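Local coordinates for hypothetical Protein TTHB210 (Thermus thermophilus, PDB 3VG8) that is of unknown function but assembles into a homodecamer and is controlled by the sigma-E/anti-sigma-E regulatory system, at residues V49-K52 with K53-S57. The protein carries 1 engineered substitution. Numbering follows the deposited sequence.
Sequences VPLK and KLNES
With CG of K53 turned beside its own backbone N, the first part of this lysine lies alongside the ring of P50, the two side chains pointing the same way and CG meeting CG at 3.7 Å. Different chi1 positions bring K52 and E56 together one turn apart: in K52, CG stands anti to the backbone N (chi1 -173°), whereas in E56 it lies anti to the carbonyl carbon. The glutamate reaches across the lysine chain, OE2 resting 3.6 Å from K52 CG. The lysine bends at chi3, and its NZ stays 4.9 Å from E56 OE2, too far for a salt bridge, though the opposite charges may still attract weakly. The short helix 51-55 follows directly on strand 42-50, with P50 at the N-cap. The carbonyl of P50 receives only weak bonds from the amides of K53 and L54. The bond from N55 N to L51 O, 3.0 Å, is straighter, approaching nearly in line with the carbonyl (C=O...N 162°). E56 N reaches K52 O, also at 3.0 Å, but is tilted 22° from the carbonyl plane. A Schellman motif then ends the helix, with S57, at positive phi, as C-prime: S57 N bonds to L54 O and H58 N returns to K53 O. On another side of the helix, L51 CG lies against N55 ND2 at 3.7 Å, and L54 CD1 approaches V49 CG2 at 4.3 Å. This side packs on the second subunit, where L54 meets L54 of that chain, V49 touches its M81, and N55 OD1 is hydrogen-bonded to ND2 of its N55. Within the chain, Y60 lies against both P50 and K53.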
loop_
_atom_site.group_PDB
_atom_site.type_symbol
_atom_site.label_atom_id
_atom_site.label_comp_id
_atom_site.label_asym_id
_atom_site.label_seq_id
_atom_site.Cartn_x
_atom_site.Cartn_y
_atom_site.Cartn_z
ATOM N N VAL F 49 1.041 -27.706 30.052
ATOM C CA VAL F 49 0.931 -29.161 29.986
ATOM C C VAL F 49 2.160 -29.827 29.385
ATOM O O VAL F 49 2.670 -29.402 28.342
ATOM C CB VAL F 49 -0.327 -29.641 29.184
ATOM C CG1 VAL F 49 -1.593 -29.117 29.849
ATOM C CG2 VAL F 49 -0.251 -29.196 27.746
ATOM N N PRO F 50 2.655 -30.894 30.036
ATOM C CA PRO F 50 3.837 -31.588 29.509
ATOM C C PRO F 50 3.397 -32.410 28.310
ATOM O O PRO F 50 2.336 -33.042 28.341
ATOM C CB PRO F 50 4.284 -32.492 30.672
ATOM C CG PRO F 50 3.515 -31.972 31.890
ATOM C CD PRO F 50 2.207 -31.504 31.297
ATOM N N LEU F 51 4.194 -32.375 27.256
ATOM C CA LEU F 51 3.903 -33.114 26.040
ATOM C C LEU F 51 3.780 -34.609 26.348
ATOM O O LEU F 51 2.899 -35.306 25.819
ATOM C CB LEU F 51 5.028 -32.886 25.016
ATOM C CG LEU F 51 4.917 -33.626 23.671
ATOM C CD1 LEU F 51 3.621 -33.269 22.975
ATOM C CD2 LEU F 51 6.104 -33.268 22.799
ATOM N N LYS F 52 4.654 -35.106 27.215
ATOM C CA LYS F 52 4.620 -36.522 27.558
ATOM C C LYS F 52 3.259 -36.965 28.086
ATOM O O LYS F 52 2.820 -38.070 27.776
ATOM C CB LYS F 52 5.697 -36.871 28.588
ATOM C CG LYS F 52 5.779 -38.389 28.836
ATOM C CD LYS F 52 6.912 -38.774 29.763
ATOM C CE LYS F 52 6.604 -38.370 31.192
ATOM N NZ LYS F 52 7.748 -38.653 32.102
ATOM N N LYS F 53 2.609 -36.123 28.890
ATOM C CA LYS F 53 1.298 -36.460 29.436
ATOM C C LYS F 53 0.286 -36.590 28.293
ATOM O O LYS F 53 -0.629 -37.420 28.362
ATOM C CB LYS F 53 0.797 -35.392 30.419
ATOM C CG LYS F 53 1.684 -35.121 31.636
ATOM C CD LYS F 53 1.969 -36.368 32.455
ATOM C CE LYS F 53 0.730 -36.912 33.155
ATOM N NZ LYS F 53 0.286 -36.039 34.267
ATOM N N LEU F 54 0.447 -35.773 27.248
ATOM C CA LEU F 54 -0.464 -35.826 26.104
ATOM C C LEU F 54 -0.222 -37.132 25.340
ATOM O O LEU F 54 -1.158 -37.768 24.854
ATOM C CB LEU F 54 -0.244 -34.621 25.169
ATOM C CG LEU F 54 -0.420 -33.232 25.781
ATOM C CD1 LEU F 54 -0.282 -32.153 24.683
ATOM C CD2 LEU F 54 -1.794 -33.147 26.444
ATOM N N ASN F 55 1.036 -37.530 25.222
ATOM C CA ASN F 55 1.338 -38.770 24.529
ATOM C C ASN F 55 0.897 -40.015 25.320
ATOM O O ASN F 55 0.671 -41.076 24.737
ATOM C CB ASN F 55 2.828 -38.833 24.191
ATOM C CG ASN F 55 3.223 -37.804 23.155
ATOM O OD1 ASN F 55 2.463 -37.519 22.221
ATOM N ND2 ASN F 55 4.421 -37.256 23.295
ATOM N N GLU F 56 0.776 -39.886 26.639
ATOM C CA GLU F 56 0.344 -40.998 27.477
ATOM C C GLU F 56 -1.168 -40.938 27.709
ATOM O O GLU F 56 -1.715 -41.652 28.555
ATOM C CB GLU F 56 1.099 -40.970 28.817
ATOM C CG GLU F 56 2.615 -41.097 28.634
ATOM C CD GLU F 56 3.380 -41.175 29.946
ATOM O OE1 GLU F 56 2.834 -40.789 30.992
ATOM O OE2 GLU F 56 4.544 -41.614 29.917
ATOM N N SER F 57 -1.827 -40.042 26.973
ATOM C CA SER F 57 -3.277 -39.871 27.030
ATOM C C SER F 57 -3.887 -39.480 28.361
ATOM O O SER F 57 -5.004 -39.879 28.675
ATOM C CB SER F 57 -3.977 -41.140 26.502
ATOM O OG SER F 57 -3.554 -41.420 25.178
#